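Local atomic coordinates of adenylate kinase (Schistosoma mansoni, PDB entry 3UMF), a protein that catalyses the reversible transfer of a phosphoryl group between adenine nucleotides, balancing ATP, ADP and AMP. Residues A27-I32 with E129-L134; V92-L97 with I124-E129; G115-L120 with K179-H184. All blocks are in the same frame, centred on the assembly; numbering follows the deposited sequence.

Interaction 1: residues A27-I32 with E129-L134; sequences AKAKVI and EVCPCL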
loop_
_atom_site.group_PDB
_atom_site.type_symbol
_atom_site.label_atom_id
_atom_site.label_comp_id
_atom_site.label_asym_id
_atom_site.label_seq_id
_atom_site.Cartn_x
_atom_site.Cartn_y
_atom_site.Cartn_z
ATOM N N ALA A 27 -18.696 -5.775 5.841
ATOM C CA ALA A 27 -19.540 -4.590 5.780
ATOM C C ALA A 27 -19.027 -3.581 6.789
ATOM O O ALA A 27 -19.149 -2.368 6.603
ATOM C CB ALA A 27 -20.985 -4.953 6.077
ATOM N N LYS A 28 -18.445 -4.100 7.863
ATOM C CA LYS A 28 -17.861 -3.274 8.907
ATOM C C LYS A 28 -16.446 -2.809 8.545
ATOM O O LYS A 28 -15.919 -1.882 9.157
ATOM C CB LYS A 28 -17.843 -4.051 10.235
ATOM N N ALA A 29 -15.847 -3.440 7.536
ATOM C CA ALA A 29 -14.450 -3.192 7.171
ATOM C C ALA A 29 -14.152 -1.766 6.709
ATOM O O ALA A 29 -14.855 -1.210 5.863
ATOM C CB ALA A 29 -13.991 -4.186 6.108
ATOM N N LYS A 30 -13.100 -1.188 7.285
ATOM C CA LYS A 30 -12.577 0.110 6.873
ATOM C C LYS A 30 -11.193 -0.091 6.273
ATOM O O LYS A 30 -10.256 -0.474 6.973
ATOM C CB LYS A 30 -12.492 1.048 8.075
ATOM C CG LYS A 30 -13.839 1.458 8.643
ATOM C CD LYS A 30 -13.691 1.920 10.079
ATOM C CE LYS A 30 -14.617 3.078 10.397
ATOM N NZ LYS A 30 -14.065 3.904 11.509
ATOM N N VAL A 31 -11.067 0.173 4.977
ATOM C CA VAL A 31 -9.833 -0.116 4.257
ATOM C C VAL A 31 -9.045 1.143 3.921
ATOM O O VAL A 31 -9.569 2.077 3.311
ATOM C CB VAL A 31 -10.114 -0.895 2.957
ATOM C CG1 VAL A 31 -8.850 -1.032 2.125
ATOM C CG2 VAL A 31 -10.699 -2.258 3.282
ATOM N N ILE A 32 -7.782 1.161 4.328
ATOM C CA ILE A 32 -6.903 2.285 4.053
ATOM C C ILE A 32 -5.797 1.871 3.090
ATOM O O ILE A 32 -4.888 1.121 3.453
ATOM C CB ILE A 32 -6.268 2.811 5.354
ATOM C CG1 ILE A 32 -7.362 3.237 6.337
ATOM C CG2 ILE A 32 -5.321 3.965 5.063
ATOM C CD1 ILE A 32 -6.863 3.433 7.750
ATOM N N GLU A 129 -14.971 -6.184 -5.922
ATOM C CA GLU A 129 -14.920 -7.568 -5.460
ATOM C C GLU A 129 -14.850 -7.699 -3.939
ATOM O O GLU A 129 -15.262 -8.715 -3.383
ATOM C CB GLU A 129 -13.717 -8.281 -6.085
ATOM C CG GLU A 129 -13.704 -8.287 -7.604
ATOM C CD GLU A 129 -14.306 -9.548 -8.186
ATOM O OE1 GLU A 129 -15.488 -9.830 -7.902
ATOM O OE2 GLU A 129 -13.593 -10.259 -8.926
ATOM N N VAL A 130 -14.315 -6.685 -3.263
ATOM C CA VAL A 130 -14.162 -6.753 -1.809
ATOM C C VAL A 130 -15.026 -5.714 -1.092
ATOM O O VAL A 130 -16.130 -6.021 -0.646
ATOM C CB VAL A 130 -12.683 -6.600 -1.380
ATOM C CG1 VAL A 130 -12.505 -7.042 0.065
ATOM C CG2 VAL A 130 -11.780 -7.412 -2.294
ATOM N N CYS A 131 -14.517 -4.490 -0.982
ATOM C CA CYS A 131 -15.276 -3.386 -0.403
ATOM C C CYS A 131 -14.623 -2.054 -0.762
ATOM O O CYS A 131 -13.417 -2.000 -1.005
ATOM C CB CYS A 131 -15.394 -3.536 1.118
ATOM S SG CYS A 131 -13.835 -3.435 2.010
ATOM N N PRO A 132 -15.424 -0.975 -0.814
ATOM C CA PRO A 132 -14.880 0.357 -1.107
ATOM C C PRO A 132 -13.883 0.779 -0.035
ATOM O O PRO A 132 -14.055 0.426 1.134
ATOM C CB PRO A 132 -16.117 1.257 -1.054
ATOM C CG PRO A 132 -17.263 0.344 -1.342
ATOM C CD PRO A 132 -16.893 -0.955 -0.692
ATOM N N CYS A 133 -12.849 1.515 -0.418
ATOM C CA CYS A 133 -11.863 1.941 0.561
ATOM C C CYS A 133 -12.385 3.125 1.368
ATOM O O CYS A 133 -13.269 3.858 0.920
ATOM C CB CYS A 133 -10.527 2.282 -0.111
ATOM S SG CYS A 133 -10.483 3.855 -0.980
ATOM N N LEU A 134 -11.853 3.289 2.572
ATOM C CA LEU A 134 -12.186 4.441 3.393
ATOM C C LEU A 134 -11.444 5.669 2.874
ATOM O O LEU A 134 -12.036 6.728 2.667
ATOM C CB LEU A 134 -11.814 4.169 4.851
ATOM C CG LEU A 134 -11.920 5.348 5.817
ATOM C CD1 LEU A 134 -13.361 5.826 5.944
ATOM C CD2 LEU A 134 -11.357 4.959 7.171
HETATM O O HOH W 1 -13.526 0.720 3.626
#
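Ala29 turns its methyl toward the chain that leads out of helix 120-129, and its CB comes to rest 4.2 Å from Cys131 SG. Its carbonyl O serves a different partner, accepting a hydrogen bond of 3.2 Å from a water molecule, water 1. That water also donates to Pro132 O at 2.6 Å and accepts from Val31 N at 2.9 Å, so one solvent molecule satisfies three backbone groups where the two chains are still too far apart to pair directly.

Lys30 contributes only the root of its side chain: CB lies against Leu134 CD2, while the rest of the chain leads away toward His110, to which NZ makes a weak hydrogen bond. Lys30 is also where strand 30-35 begins, paired on its other flank with strand 110-114. The strand sits in the middle of the five-stranded parallel sheet of the Rossmann-like core, and the contact marks the entry of strand 135-140 beside it.

Val31 and Leu134 bury the most surface, in nearly equal shares. Val31 O accepts a hydrogen bond of 2.7 Å from Leu134 N, moderately bent at the hydrogen (151°) and lying in the carbonyl plane. Leu134 CB lies 3.4 Å from Val31 O, and the CB of Cys133 packs against the same oxygen at 3.6 Å. Val31 CG2 reaches in the other direction, to Cys131 SG at 3.6 Å; with SG held between the backbone N and the carbonyl carbon (chi1 65°), the sulfur meets both Val31 and Ala29. Met101 of helix 90-104 touches Val31 and Cys131 as well.

Ile32 adds a lighter touch, its CG1 approaching Leu134 CD2, the same methyl that meets Lys30, while its CB points away from this chain.

Interaction 2: residues V92-L97 with I124-E129; sequences VVLALL and IKFEKE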
loop_
_atom_site.group_PDB
_atom_site.type_symbol
_atom_site.label_atom_id
_atom_site.label_comp_id
_atom_site.label_asym_id
_atom_site.label_seq_id
_atom_site.Cartn_x
_atom_site.Cartn_y
_atom_site.Cartn_z
ATOM N N VAL A 92 -5.492 -13.322 -8.437
ATOM C CA VAL A 92 -4.895 -14.143 -7.385
ATOM C C VAL A 92 -4.626 -13.325 -6.121
ATOM O O VAL A 92 -4.966 -13.748 -5.015
ATOM C CB VAL A 92 -3.584 -14.808 -7.854
ATOM C CG1 VAL A 92 -2.948 -15.586 -6.715
ATOM C CG2 VAL A 92 -3.844 -15.718 -9.047
ATOM N N VAL A 93 -4.017 -12.155 -6.292
ATOM C CA VAL A 93 -3.731 -11.266 -5.173
ATOM C C VAL A 93 -5.025 -10.807 -4.510
ATOM O O VAL A 93 -5.127 -10.757 -3.283
ATOM C CB VAL A 93 -2.933 -10.025 -5.638
ATOM C CG1 VAL A 93 -2.825 -8.999 -4.518
ATOM C CG2 VAL A 93 -1.551 -10.435 -6.129
ATOM N N LEU A 94 -6.013 -10.488 -5.339
ATOM C CA LEU A 94 -7.308 -10.014 -4.868
ATOM C C LEU A 94 -8.009 -11.058 -3.999
ATOM O O LEU A 94 -8.556 -10.733 -2.946
ATOM C CB LEU A 94 -8.186 -9.636 -6.064
ATOM C CG LEU A 94 -9.017 -8.356 -5.949
ATOM C CD1 LEU A 94 -8.160 -7.200 -5.457
ATOM C CD2 LEU A 94 -9.660 -8.016 -7.289
ATOM N N ALA A 95 -7.979 -12.312 -4.439
ATOM C CA ALA A 95 -8.578 -13.403 -3.679
ATOM C C ALA A 95 -7.863 -13.621 -2.346
ATOM O O ALA A 95 -8.498 -13.922 -1.337
ATOM C CB ALA A 95 -8.583 -14.685 -4.500
ATOM N N LEU A 96 -6.543 -13.465 -2.342
ATOM C CA LEU A 96 -5.768 -13.612 -1.114
ATOM C C LEU A 96 -6.098 -12.500 -0.121
ATOM O O LEU A 96 -6.235 -12.753 1.077
ATOM C CB LEU A 96 -4.265 -13.641 -1.412
ATOM C CG LEU A 96 -3.738 -14.884 -2.138
ATOM C CD1 LEU A 96 -2.230 -14.797 -2.336
ATOM C CD2 LEU A 96 -4.106 -16.149 -1.381
ATOM N N LEU A 97 -6.226 -11.275 -0.626
ATOM C CA LEU A 97 -6.614 -10.132 0.199
ATOM C C LEU A 97 -7.973 -10.362 0.849
ATOM O O LEU A 97 -8.118 -10.233 2.063
ATOM C CB LEU A 97 -6.667 -8.855 -0.643
ATOM C CG LEU A 97 -5.343 -8.151 -0.942
ATOM C CD1 LEU A 97 -5.549 -7.068 -1.990
ATOM C CD2 LEU A 97 -4.759 -7.559 0.331
ATOM N N ILE A 124 -10.134 -0.192 -8.515
ATOM C CA ILE A 124 -11.541 -0.356 -8.868
ATOM C C ILE A 124 -12.031 -1.789 -8.641
ATOM O O ILE A 124 -13.092 -1.998 -8.049
ATOM C CB ILE A 124 -11.808 0.085 -10.328
ATOM C CG1 ILE A 124 -11.631 1.603 -10.458
ATOM C CG2 ILE A 124 -13.206 -0.320 -10.770
ATOM C CD1 ILE A 124 -11.551 2.091 -11.887
ATOM N N LYS A 125 -11.257 -2.771 -9.097
ATOM C CA LYS A 125 -11.628 -4.173 -8.905
ATOM C C LYS A 125 -11.676 -4.564 -7.430
ATOM O O LYS A 125 -12.496 -5.389 -7.037
ATOM C CB LYS A 125 -10.680 -5.104 -9.666
ATOM C CG LYS A 125 -10.747 -4.969 -11.176
ATOM C CD LYS A 125 -9.845 -5.986 -11.852
ATOM C CE LYS A 125 -9.386 -5.501 -13.215
ATOM N NZ LYS A 125 -8.404 -6.436 -13.833
ATOM N N PHE A 126 -10.799 -3.978 -6.620
ATOM C CA PHE A 126 -10.800 -4.248 -5.185
ATOM C C PHE A 126 -12.108 -3.784 -4.573
ATOM O O PHE A 126 -12.762 -4.523 -3.837
ATOM C CB PHE A 126 -9.628 -3.547 -4.486
ATOM C CG PHE A 126 -9.578 -3.785 -2.997
ATOM C CD1 PHE A 126 -10.307 -2.991 -2.121
ATOM C CD2 PHE A 126 -8.800 -4.803 -2.473
ATOM C CE1 PHE A 126 -10.264 -3.213 -0.754
ATOM C CE2 PHE A 126 -8.751 -5.028 -1.106
ATOM C CZ PHE A 126 -9.484 -4.232 -0.248
ATOM N N GLU A 127 -12.487 -2.549 -4.880
ATOM C CA GLU A 127 -13.700 -1.965 -4.329
ATOM C C GLU A 127 -14.953 -2.693 -4.818
ATOM O O GLU A 127 -15.968 -2.714 -4.127
ATOM C CB GLU A 127 -13.770 -0.471 -4.652
ATOM C CG GLU A 127 -12.582 0.314 -4.118
ATOM C CD GLU A 127 -12.684 1.799 -4.394
ATOM O OE1 GLU A 127 -12.474 2.204 -5.557
ATOM O OE2 GLU A 127 -12.971 2.561 -3.448
ATOM N N LYS A 128 -14.874 -3.301 -5.998
ATOM C CA LYS A 128 -15.991 -4.077 -6.531
ATOM C C LYS A 128 -16.075 -5.445 -5.864
ATOM O O LYS A 128 -17.105 -5.814 -5.302
ATOM C CB LYS A 128 -15.858 -4.254 -8.049
ATOM C CG LYS A 128 -16.938 -5.140 -8.668
ATOM C CD LYS A 128 -16.654 -5.478 -10.134
ATOM C CE LYS A 128 -15.875 -6.781 -10.276
ATOM N NZ LYS A 128 -14.520 -6.571 -10.859
ATOM N N GLU A 129 -14.971 -6.184 -5.922
ATOM C CA GLU A 129 -14.920 -7.568 -5.460
ATOM C C GLU A 129 -14.850 -7.699 -3.939
ATOM O O GLU A 129 -15.262 -8.715 -3.383
ATOM C CB GLU A 129 -13.717 -8.281 -6.085
ATOM C CG GLU A 129 -13.704 -8.287 -7.604
ATOM C CD GLU A 129 -14.306 -9.548 -8.186
ATOM O OE1 GLU A 129 -15.488 -9.830 -7.902
ATOM O OE2 GLU A 129 -13.593 -10.259 -8.926
#
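Leu94 and Phe126 are the residues at which helix segments 92-97 and 124-129 come nearest, their CA atoms 6.7 Å apart. The segments run in broadly the same direction, their axes inclined at -43° and 10.8 Å apart at closest approach. No hydrogen bond links them, and the join is almost wholly apolar.

Leu94 reaches across with both branches. Leu94 CD1 meets the edge of the Phe126 ring, 3.9 Å from Phe126 CD2, and also lies close to the CA and CB of that residue. The other methyl, Leu94 CD2, lies against Lys125, 3.9 Å from its CB and equally near its O, with Glu129 CG just beyond at 4.1 Å. Lys125 and Glu129 thus lend their aliphatic roots to the border of the contact; the extended chain of Lys125 carries its amino group away, to a long, weak ion pair with Glu91.

One turn on from Leu94, Leu97 brings CD1 up to the same ring edge, 3.9 Å from Phe126 CE2, the two side chains crossing nearly at a right angle. In Phe126, CG anti to the backbone N (chi1 180°) swings the ring toward helix 90-104, and its CD2-CE2 edge meets both leucines. Phe126 is further fixed by an edge-to-face stack with Phe33 of the central strand and by Met101.

Helices 90-104 and 120-129 precede and follow strand 110-114, and their neighbouring positions against the parallel sheet are those of consecutive beta-alpha-beta connections in the Rossmann-like core of the adenylate kinases.

Interaction 3: residues G115-L120 with K179-H184; sequences GYPREL and KPVIEH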
loop_
_atom_site.group_PDB
_atom_site.type_symbol
_atom_site.label_atom_id
_atom_site.label_comp_id
_atom_site.label_asym_id
_atom_site.label_seq_id
_atom_site.Cartn_x
_atom_site.Cartn_y
_atom_site.Cartn_z
ATOM N N GLY A 115 1.244 -0.500 0.025
ATOM C CA GLY A 115 1.679 -0.451 -1.361
ATOM C C GLY A 115 0.627 -0.932 -2.348
ATOM O O GLY A 115 0.952 -1.583 -3.342
ATOM N N TYR A 116 -0.633 -0.607 -2.072
ATOM C CA TYR A 116 -1.751 -1.011 -2.921
ATOM C C TYR A 116 -2.834 0.060 -2.862
ATOM O O TYR A 116 -3.074 0.629 -1.802
ATOM C CB TYR A 116 -2.310 -2.357 -2.439
ATOM C CG TYR A 116 -3.281 -3.029 -3.390
ATOM C CD1 TYR A 116 -2.851 -4.016 -4.269
ATOM C CD2 TYR A 116 -4.630 -2.692 -3.396
ATOM C CE1 TYR A 116 -3.736 -4.639 -5.138
ATOM C CE2 TYR A 116 -5.520 -3.309 -4.262
ATOM C CZ TYR A 116 -5.067 -4.282 -5.129
ATOM O OH TYR A 116 -5.950 -4.897 -5.990
ATOM N N PRO A 117 -3.483 0.355 -4.004
ATOM C CA PRO A 117 -3.200 -0.178 -5.339
ATOM C C PRO A 117 -2.152 0.660 -6.063
ATOM O O PRO A 117 -2.107 1.876 -5.888
ATOM C CB PRO A 117 -4.544 -0.026 -6.048
ATOM C CG PRO A 117 -5.113 1.221 -5.461
ATOM C CD PRO A 117 -4.651 1.255 -4.020
ATOM N N ARG A 118 -1.325 0.018 -6.879
ATOM C CA ARG A 118 -0.315 0.738 -7.644
ATOM C C ARG A 118 -0.876 1.204 -8.986
ATOM O O ARG A 118 -0.341 2.123 -9.605
ATOM C CB ARG A 118 0.927 -0.133 -7.848
ATOM C CG ARG A 118 1.631 -0.522 -6.551
ATOM C CD ARG A 118 2.800 -1.466 -6.803
ATOM N NE ARG A 118 3.863 -0.842 -7.587
ATOM C CZ ARG A 118 4.914 -0.217 -7.065
ATOM N NH1 ARG A 118 5.052 -0.127 -5.750
ATOM N NH2 ARG A 118 5.831 0.319 -7.859
ATOM N N GLU A 119 -1.957 0.566 -9.428
ATOM C CA GLU A 119 -2.590 0.906 -10.699
ATOM C C GLU A 119 -4.111 0.997 -10.552
ATOM O O GLU A 119 -4.686 0.452 -9.607
ATOM C CB GLU A 119 -2.197 -0.102 -11.786
ATOM C CG GLU A 119 -0.694 -0.154 -12.061
ATOM C CD GLU A 119 -0.302 -1.208 -13.081
ATOM O OE1 GLU A 119 -0.930 -1.259 -14.160
ATOM O OE2 GLU A 119 0.642 -1.979 -12.805
ATOM N N LEU A 120 -4.754 1.684 -11.493
ATOM C CA LEU A 120 -6.181 1.979 -11.395
ATOM C C LEU A 120 -7.064 0.731 -11.385
ATOM O O LEU A 120 -8.055 0.675 -10.654
ATOM C CB LEU A 120 -6.608 2.926 -12.521
ATOM C CG LEU A 120 -8.024 3.496 -12.418
ATOM C CD1 LEU A 120 -8.261 4.040 -11.024
ATOM C CD2 LEU A 120 -8.241 4.584 -13.457
ATOM N N LYS A 179 0.061 7.903 -11.126
ATOM C CA LYS A 179 -0.684 9.140 -11.393
ATOM C C LYS A 179 -2.196 8.961 -11.587
ATOM O O LYS A 179 -2.975 9.649 -10.928
ATOM C CB LYS A 179 -0.082 9.923 -12.572
ATOM C CG LYS A 179 1.056 10.852 -12.197
ATOM C CD LYS A 179 1.589 11.571 -13.430
ATOM C CE LYS A 179 2.774 12.459 -13.091
ATOM N NZ LYS A 179 3.414 13.003 -14.324
ATOM N N PRO A 180 -2.621 8.047 -12.483
ATOM C CA PRO A 180 -4.078 7.960 -12.656
ATOM C C PRO A 180 -4.818 7.359 -11.458
ATOM O O PRO A 180 -5.989 7.678 -11.265
ATOM C CB PRO A 180 -4.242 7.074 -13.897
ATOM C CG PRO A 180 -2.981 6.307 -13.995
ATOM C CD PRO A 180 -1.902 7.189 -13.443
ATOM N N VAL A 181 -4.167 6.515 -10.663
ATOM C CA VAL A 181 -4.863 5.953 -9.507
ATOM C C VAL A 181 -5.025 7.001 -8.406
ATOM O O VAL A 181 -6.061 7.063 -7.742
ATOM C CB VAL A 181 -4.219 4.637 -8.986
ATOM C CG1 VAL A 181 -2.898 4.898 -8.281
ATOM C CG2 VAL A 181 -5.185 3.909 -8.062
ATOM N N ILE A 182 -4.015 7.849 -8.242
ATOM C CA ILE A 182 -4.084 8.937 -7.275
ATOM C C ILE A 182 -5.121 9.979 -7.693
ATOM O O ILE A 182 -5.905 10.451 -6.870
ATOM C CB ILE A 182 -2.704 9.595 -7.078
ATOM C CG1 ILE A 182 -1.766 8.628 -6.348
ATOM C CG2 ILE A 182 -2.825 10.895 -6.300
ATOM C CD1 ILE A 182 -0.330 9.099 -6.288
ATOM N N GLU A 183 -5.133 10.330 -8.976
ATOM C CA GLU A 183 -6.111 11.292 -9.481
ATOM C C GLU A 183 -7.544 10.770 -9.349
ATOM O O GLU A 183 -8.455 11.527 -9.023
ATOM C CB GLU A 183 -5.808 11.667 -10.931
ATOM C CG GLU A 183 -6.742 12.725 -11.499
ATOM C CD GLU A 183 -6.691 14.031 -10.724
ATOM O OE1 GLU A 183 -5.586 14.432 -10.301
ATOM O OE2 GLU A 183 -7.757 14.657 -10.535
ATOM N N HIS A 184 -7.729 9.475 -9.593
ATOM C CA HIS A 184 -9.040 8.836 -9.481
ATOM C C HIS A 184 -9.648 8.977 -8.084
ATOM O O HIS A 184 -10.821 9.323 -7.940
ATOM C CB HIS A 184 -8.944 7.356 -9.864
ATOM C CG HIS A 184 -10.219 6.594 -9.672
ATOM N ND1 HIS A 184 -11.313 6.753 -10.495
ATOM C CD2 HIS A 184 -10.571 5.667 -8.752
ATOM C CE1 HIS A 184 -12.285 5.955 -10.090
ATOM N NE2 HIS A 184 -11.861 5.284 -9.033
#
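Val181 is wedged against the loop that follows strand 110-114, and the dense part of the contact gathers round it. Its CG2 packs on the ring of Pro117, 3.7 Å from Pro117 CG, and lies almost as near Glu119 O, at 3.8 Å. The other methyl, CG1, faces the loop backbone, 3.9 Å from Pro117 O and 4.0 Å from Arg118 O. With CG1 in the crowded position between the backbone N and the carbonyl carbon (chi1 72°), CG2 stands anti to the N, and the two methyls lie side by side against the loop. Val181 CB completes the fit at 3.9 Å from Leu120 N.

The end of strand 110-114 and this loop carry the Asp-Gly-Tyr-Pro-Arg sequence characteristic of adenylate kinases, with a cis peptide bond between Tyr116 and Pro117. The exit into helix 120-129 is steadied by Gln122, whose OE1 accepts a hydrogen bond from Arg118 N, while Glu119 holds the N-cap position.

A second close contact lies one helical turn on from Val181. Leu120 sets CD1 over one face of the His184 imidazole, 3.5 Å from His184 CG, the two side chains roughly perpendicular. Its CG is anti to the backbone N (chi1 -171°), which carries the methyl across to the histidine.

Toward the outside the packing thins. Pro180 comes nearest through its O, 4.3 Å from Leu120 CD1, and lies with Glu119 at the margin; no hydrogen bond spans the segments. The side chains of Glu119 and solvent-exposed Arg118 start away from helix 179-186 and touch Leu177 and Phe174 of helix 161-177, respectively.

From the N terminus, residues 27-32 lead into strand 30-35 and meet 129-134 nearly a hundred residues later; interaction 1 closes a long loop that brings strand 135-140 beside the first strand. Nested within it, interaction 2 closes a shorter loop of 26 residues through strand 110-114, joining helix 90-104 to helix 120-129 and sharing Glu129 with interaction 1. The two also touch where Glu127 OE2 probably accepts a hydrogen bond from Cys133 N. Interaction 3 starts at 115-120, inside both spans, but ends at 179-184, closing a loop of 58 residues that crosses both and ties helix 179-186 to the signature loop. Tyr116 packs on Leu94, Leu97 and Phe126; interactions 1 and 3 do not touch.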